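Side-chain contacts in DNA polymerase (Pyrobaculum calidifontis, PDB 5MDN), which probably catalyses template-directed DNA synthesis, adding deoxyribonucleotides from their triphosphates to a growing strand with release of diphosphate: residues 235-240 with 258-263; 574-579 with 585-590. One frame throughout, in Å; residues are numbered along the deposited sequence.

Both contacts illustrate how a helix is packed against a segment that follows it in the chain, and both rest largely on apolar side chains. Interaction 1, in the exonuclease domain, is partly buried: W237 meets P260, while P238 is only loosely approached by the exposed Q262, and no polar bond joins the two segments. Interaction 2, in the polymerase part, is buried and more extensive; valines pack on isoleucines there, and a water and a weak backbone hydrogen bond join the main chains. The two hold different elements and lie on opposite sides of the chain's centre, their own centres about 47 Å apart and their nearest atoms about 30 Å.

Interaction 1 of 2, residues 235-240 with 258-263; sequences FDWPYL and GVPQQS
The indole of W237 meets P260 at the benzo side: CG of the proline lies 3.8 Å from CZ3 of W237 and 4.0 Å from CE3 of the same ring, an oblique approach in which the two side chains cross at about a right angle. The indole also meets the ring of F168 of strand 165-172, with the planes at about 45°, and NE1 is hydrogen-bonded to OD1 of N275. That bond and the ring of F168 probably help to fix the rotation of the indole. The first torsion (chi1 -76°) places CG beside the backbone N and sends the ring out from helix 232-247 toward residues 258-263. A second, looser touch joins P238 and Q262. The glutamine leaves its backbone extended through the first two torsions, which carries NE2 to 4.5 Å from CG of P238. W268 touches P238, P260 and Q262 alike, and so ties both touches together. Here the helix belongs to the RNase H-like exonuclease fold, and its F-D pair, F235 and D236, is consistent with the Exo II motif of family B polymerases; D236 is a magnesium ligand, though its metal is absent from this chain. Strand 261-262 pairs antiparallel with 268-269, in a place consistent with the β-hairpin of family B exonuclease domains. P238, lacking an N-H, kinks the helix; beyond it, bonds such as that from L240 N to D236 O (2.9 Å) continue the helical pattern. V253 also touches P260.

Interaction 2 of 2, residues 574-579 with 585-590; sequences RLVKYV and IEIKVD
Helix residues V576 and V579 lie opposite I587 and I585, CA atoms 6.0 Å apart in each pair, and the main chains are joined by a weak but nearly straight hydrogen bond from I585 N to V579 O (3.4 Å, 176°). A water adds a second link: it donates to V576 O at 2.7 Å and to I585 O at 2.9 Å, and accepts from I587 N at 3.0 Å. Three backbone groups are thus satisfied by one molecule between the helix and the segment that follows it. Among the side chains, V579 is central. Its CG1, anti to the backbone N (chi1 -177°), reaches CG1 of I587 at 3.8 Å and CB of I585 at 4.0 Å, so a single methyl meets both isoleucines. V579 and I587 cross at about a right angle. One helical turn earlier, CG1 of V576 approaches I587 at a slant, 4.1 Å from its CB. This is helix 572-583 of the polymerase palm, packed on the residues that lead into strand 588-593, an edge strand of the antiparallel palm sheet; K588 and D590 pair by backbone bonds with D420 and V418 of strand 416-420. I587 also packs on L419 and F421, while I585 touches M424 and N427 of helix 424-431. V579 and L575 also touch V545 of helix 528-551. E586, whose CB points away from the helix, forms a salt bridge with R484.

Interaction 1 of 2, residues 235-240 with 258-263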
loop_
_atom_site.group_PDB
_atom_site.type_symbol
_atom_site.label_atom_id
_atom_site.label_comp_id
_atom_site.label_asym_id
_atom_site.label_seq_id
_atom_site.Cartn_x
_atom_site.Cartn_y
_atom_site.Cartn_z
ATOM N N PHE A 235 -10.303 8.165 6.594
ATOM C CA PHE A 235 -11.125 9.001 7.464
ATOM C C PHE A 235 -11.546 10.305 6.796
ATOM O O PHE A 235 -12.746 10.588 6.721
ATOM C CB PHE A 235 -10.380 9.290 8.774
ATOM C CG PHE A 235 -11.217 10.006 9.800
ATOM C CD1 PHE A 235 -11.263 11.392 9.835
ATOM C CD2 PHE A 235 -11.955 9.294 10.733
ATOM C CE1 PHE A 235 -12.030 12.053 10.776
ATOM C CE2 PHE A 235 -12.725 9.950 11.679
ATOM C CZ PHE A 235 -12.762 11.332 11.700
ATOM N N ASP A 236 -10.589 11.121 6.342
ATOM C CA ASP A 236 -10.875 12.507 5.976
ATOM C C ASP A 236 -11.965 12.602 4.913
ATOM O O ASP A 236 -13.000 13.242 5.126
ATOM C CB ASP A 236 -9.594 13.196 5.502
ATOM C CG ASP A 236 -8.575 13.360 6.615
ATOM O OD1 ASP A 236 -8.822 12.862 7.733
ATOM O OD2 ASP A 236 -7.527 13.995 6.372
ATOM N N TRP A 237 -11.744 11.982 3.753
ATOM C CA TRP A 237 -12.738 12.068 2.682
ATOM C C TRP A 237 -14.088 11.481 3.077
ATOM O O TRP A 237 -15.112 12.143 2.833
ATOM C CB TRP A 237 -12.198 11.419 1.403
ATOM C CG TRP A 237 -11.187 12.255 0.672
ATOM C CD1 TRP A 237 -9.934 11.874 0.289
ATOM C CD2 TRP A 237 -11.344 13.612 0.236
ATOM N NE1 TRP A 237 -9.302 12.909 -0.357
ATOM C CE2 TRP A 237 -10.145 13.987 -0.403
ATOM C CE3 TRP A 237 -12.381 14.547 0.324
ATOM C CZ2 TRP A 237 -9.955 15.255 -0.950
ATOM C CZ3 TRP A 237 -12.190 15.805 -0.220
ATOM C CH2 TRP A 237 -10.987 16.147 -0.848
ATOM N N PRO A 238 -14.183 10.277 3.655
ATOM C CA PRO A 238 -15.506 9.804 4.103
ATOM C C PRO A 238 -16.188 10.743 5.082
ATOM O O PRO A 238 -17.420 10.859 5.057
ATOM C CB PRO A 238 -15.198 8.447 4.749
ATOM C CG PRO A 238 -13.935 8.003 4.126
ATOM C CD PRO A 238 -13.147 9.238 3.821
ATOM N N TYR A 239 -15.431 11.415 5.951
ATOM C CA TYR A 239 -16.049 12.321 6.913
ATOM C C TYR A 239 -16.532 13.598 6.236
ATOM O O TYR A 239 -17.687 14.005 6.410
ATOM C CB TYR A 239 -15.072 12.647 8.040
ATOM C CG TYR A 239 -15.767 13.139 9.284
ATOM C CD1 TYR A 239 -16.038 14.489 9.464
ATOM C CD2 TYR A 239 -16.172 12.251 10.270
ATOM C CE1 TYR A 239 -16.683 14.942 10.596
ATOM C CE2 TYR A 239 -16.818 12.693 11.407
ATOM C CZ TYR A 239 -17.072 14.039 11.564
ATOM O OH TYR A 239 -17.715 14.481 12.698
ATOM N N LEU A 240 -15.657 14.254 5.467
ATOM C CA LEU A 240 -16.048 15.485 4.785
ATOM C C LEU A 240 -17.197 15.242 3.812
ATOM O O LEU A 240 -18.075 16.095 3.655
ATOM C CB LEU A 240 -14.851 16.097 4.059
ATOM C CG LEU A 240 -13.768 16.709 4.946
ATOM C CD1 LEU A 240 -12.449 16.813 4.193
ATOM C CD2 LEU A 240 -14.206 18.068 5.469
ATOM N N GLY A 258 -17.562 18.754 -9.455
ATOM C CA GLY A 258 -18.190 17.602 -8.850
ATOM C C GLY A 258 -17.582 17.259 -7.497
ATOM O O GLY A 258 -16.552 17.790 -7.087
ATOM N N VAL A 259 -18.250 16.339 -6.806
ATOM C CA VAL A 259 -17.873 15.948 -5.448
ATOM C C VAL A 259 -17.089 14.640 -5.494
ATOM O O VAL A 259 -17.208 13.881 -6.469
ATOM C CB VAL A 259 -19.114 15.825 -4.549
ATOM C CG1 VAL A 259 -19.986 17.065 -4.683
ATOM C CG2 VAL A 259 -19.904 14.573 -4.899
ATOM N N PRO A 260 -16.267 14.347 -4.486
ATOM C CA PRO A 260 -15.526 13.081 -4.488
ATOM C C PRO A 260 -16.453 11.878 -4.387
ATOM O O PRO A 260 -17.495 11.918 -3.727
ATOM C CB PRO A 260 -14.627 13.197 -3.250
ATOM C CG PRO A 260 -14.503 14.662 -3.007
ATOM C CD PRO A 260 -15.837 15.230 -3.390
ATOM N N GLN A 261 -16.058 10.799 -5.055
ATOM C CA GLN A 261 -16.760 9.526 -5.009
ATOM C C GLN A 261 -15.825 8.462 -4.453
ATOM O O GLN A 261 -14.629 8.455 -4.763
ATOM C CB GLN A 261 -17.251 9.108 -6.402
ATOM C CG GLN A 261 -18.051 10.168 -7.148
ATOM C CD GLN A 261 -19.454 10.343 -6.596
ATOM O OE1 GLN A 261 -20.054 9.401 -6.080
ATOM N NE2 GLN A 261 -19.991 11.551 -6.726
ATOM N N GLN A 262 -16.366 7.564 -3.631
ATOM C CA GLN A 262 -15.601 6.411 -3.173
ATOM C C GLN A 262 -15.580 5.349 -4.265
ATOM O O GLN A 262 -16.628 4.973 -4.799
ATOM C CB GLN A 262 -16.196 5.836 -1.888
ATOM C CG GLN A 262 -15.414 4.654 -1.335
ATOM C CD GLN A 262 -15.802 4.300 0.088
ATOM O OE1 GLN A 262 -16.371 3.239 0.340
ATOM N NE2 GLN A 262 -15.484 5.183 1.029
ATOM N N SER A 263 -14.385 4.860 -4.592
ATOM C CA SER A 263 -14.234 3.955 -5.723
ATOM C C SER A 263 -13.448 2.699 -5.359
ATOM O O SER A 263 -13.486 2.239 -4.213
ATOM C CB SER A 263 -13.560 4.682 -6.889
ATOM O OG SER A 263 -13.403 3.820 -8.003
#

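Interaction 2 of 2, residues 574-579 with 585-590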
loop_
_atom_site.group_PDB
_atom_site.type_symbol
_atom_site.label_atom_id
_atom_site.label_comp_id
_atom_site.label_asym_id
_atom_site.label_seq_id
_atom_site.Cartn_x
_atom_site.Cartn_y
_atom_site.Cartn_z
ATOM N N ARG A 574 33.783 -9.871 -1.121
ATOM C CA ARG A 574 34.085 -11.057 -1.911
ATOM C C ARG A 574 32.885 -11.988 -2.011
ATOM O O ARG A 574 32.699 -12.646 -3.040
ATOM C CB ARG A 574 35.280 -11.788 -1.298
ATOM C CG ARG A 574 36.527 -10.925 -1.207
ATOM C CD ARG A 574 37.764 -11.731 -0.863
ATOM N NE ARG A 574 38.741 -10.903 -0.161
ATOM C CZ ARG A 574 38.827 -10.810 1.162
ATOM N NH1 ARG A 574 37.998 -11.503 1.931
ATOM N NH2 ARG A 574 39.741 -10.027 1.721
ATOM N N LEU A 575 32.070 -12.064 -0.956
ATOM C CA LEU A 575 30.840 -12.847 -1.025
ATOM C C LEU A 575 29.863 -12.252 -2.032
ATOM O O LEU A 575 29.217 -12.987 -2.787
ATOM C CB LEU A 575 30.193 -12.937 0.357
ATOM C CG LEU A 575 28.854 -13.675 0.415
ATOM C CD1 LEU A 575 29.011 -15.105 -0.080
ATOM C CD2 LEU A 575 28.274 -13.648 1.821
ATOM N N VAL A 576 29.744 -10.923 -2.060
ATOM C CA VAL A 576 28.846 -10.278 -3.012
ATOM C C VAL A 576 29.367 -10.445 -4.433
ATOM O O VAL A 576 28.611 -10.770 -5.356
ATOM C CB VAL A 576 28.663 -8.792 -2.650
ATOM C CG1 VAL A 576 27.855 -8.075 -3.723
ATOM C CG2 VAL A 576 27.996 -8.654 -1.292
ATOM N N LYS A 577 30.668 -10.222 -4.630
ATOM C CA LYS A 577 31.259 -10.406 -5.951
ATOM C C LYS A 577 31.204 -11.865 -6.387
ATOM O O LYS A 577 31.169 -12.150 -7.590
ATOM C CB LYS A 577 32.692 -9.873 -5.949
ATOM C CG LYS A 577 33.230 -9.516 -7.325
ATOM C CD LYS A 577 34.537 -8.745 -7.211
ATOM C CE LYS A 577 34.992 -8.224 -8.564
ATOM N NZ LYS A 577 35.951 -7.093 -8.418
ATOM N N TYR A 578 31.207 -12.797 -5.430
ATOM C CA TYR A 578 31.049 -14.212 -5.757
ATOM C C TYR A 578 29.679 -14.484 -6.369
ATOM O O TYR A 578 29.573 -15.134 -7.415
ATOM C CB TYR A 578 31.263 -15.064 -4.504
ATOM C CG TYR A 578 30.812 -16.504 -4.628
ATOM C CD1 TYR A 578 31.599 -17.450 -5.272
ATOM C CD2 TYR A 578 29.607 -16.922 -4.076
ATOM C CE1 TYR A 578 31.189 -18.769 -5.379
ATOM C CE2 TYR A 578 29.192 -18.235 -4.175
ATOM C CZ TYR A 578 29.986 -19.156 -4.827
ATOM O OH TYR A 578 29.573 -20.465 -4.928
ATOM N N VAL A 579 28.615 -13.987 -5.729
ATOM C CA VAL A 579 27.261 -14.271 -6.199
ATOM C C VAL A 579 27.026 -13.679 -7.583
ATOM O O VAL A 579 26.286 -14.249 -8.395
ATOM C CB VAL A 579 26.227 -13.754 -5.178
ATOM C CG1 VAL A 579 24.814 -14.110 -5.614
ATOM C CG2 VAL A 579 26.511 -14.325 -3.799
ATOM N N ILE A 585 23.717 -12.784 -10.133
ATOM C CA ILE A 585 22.702 -12.087 -9.353
ATOM C C ILE A 585 23.354 -10.882 -8.693
ATOM O O ILE A 585 24.420 -11.009 -8.078
ATOM C CB ILE A 585 22.064 -13.013 -8.302
ATOM C CG1 ILE A 585 21.331 -14.167 -8.986
ATOM C CG2 ILE A 585 21.108 -12.239 -7.410
ATOM C CD1 ILE A 585 20.833 -15.226 -8.036
ATOM N N GLU A 586 22.717 -9.720 -8.817
ATOM C CA GLU A 586 23.206 -8.508 -8.170
ATOM C C GLU A 586 22.715 -8.462 -6.728
ATOM O O GLU A 586 21.506 -8.431 -6.477
ATOM C CB GLU A 586 22.746 -7.271 -8.935
ATOM C CG GLU A 586 23.460 -5.995 -8.526
ATOM C CD GLU A 586 22.861 -4.762 -9.171
ATOM O OE1 GLU A 586 21.972 -4.913 -10.035
ATOM O OE2 GLU A 586 23.281 -3.640 -8.817
ATOM N N ILE A 587 23.652 -8.459 -5.784
ATOM C CA ILE A 587 23.347 -8.387 -4.360
ATOM C C ILE A 587 23.769 -7.020 -3.838
ATOM O O ILE A 587 24.817 -6.493 -4.230
ATOM C CB ILE A 587 24.045 -9.522 -3.583
ATOM C CG1 ILE A 587 23.577 -10.888 -4.088
ATOM C CG2 ILE A 587 23.792 -9.396 -2.087
ATOM C CD1 ILE A 587 22.081 -11.100 -4.012
ATOM N N LYS A 588 22.953 -6.451 -2.952
ATOM C CA LYS A 588 23.225 -5.145 -2.370
ATOM C C LYS A 588 22.921 -5.178 -0.881
ATOM O O LYS A 588 21.990 -5.852 -0.434
ATOM C CB LYS A 588 22.406 -4.030 -3.041
ATOM C CG LYS A 588 22.827 -2.616 -2.628
ATOM C CD LYS A 588 22.189 -1.532 -3.490
ATOM C CE LYS A 588 22.637 -1.636 -4.937
ATOM N NZ LYS A 588 24.113 -1.459 -5.043
ATOM N N VAL A 589 23.718 -4.432 -0.119
ATOM C CA VAL A 589 23.512 -4.313 1.318
ATOM C C VAL A 589 22.238 -3.517 1.563
ATOM O O VAL A 589 22.156 -2.330 1.229
ATOM C CB VAL A 589 24.723 -3.661 1.991
ATOM C CG1 VAL A 589 24.419 -3.386 3.450
ATOM C CG2 VAL A 589 25.944 -4.560 1.843
ATOM N N ASP A 590 21.234 -4.171 2.150
ATOM C CA ASP A 590 19.965 -3.505 2.407
ATOM C C ASP A 590 20.031 -2.652 3.669
ATOM O O ASP A 590 19.622 -1.486 3.658
ATOM C CB ASP A 590 18.839 -4.537 2.518
ATOM C CG ASP A 590 17.467 -3.919 2.372
ATOM O OD1 ASP A 590 17.289 -3.077 1.466
ATOM O OD2 ASP A 590 16.569 -4.271 3.164
HETATM O O HOH W 1 26.298 -9.835 -6.276
#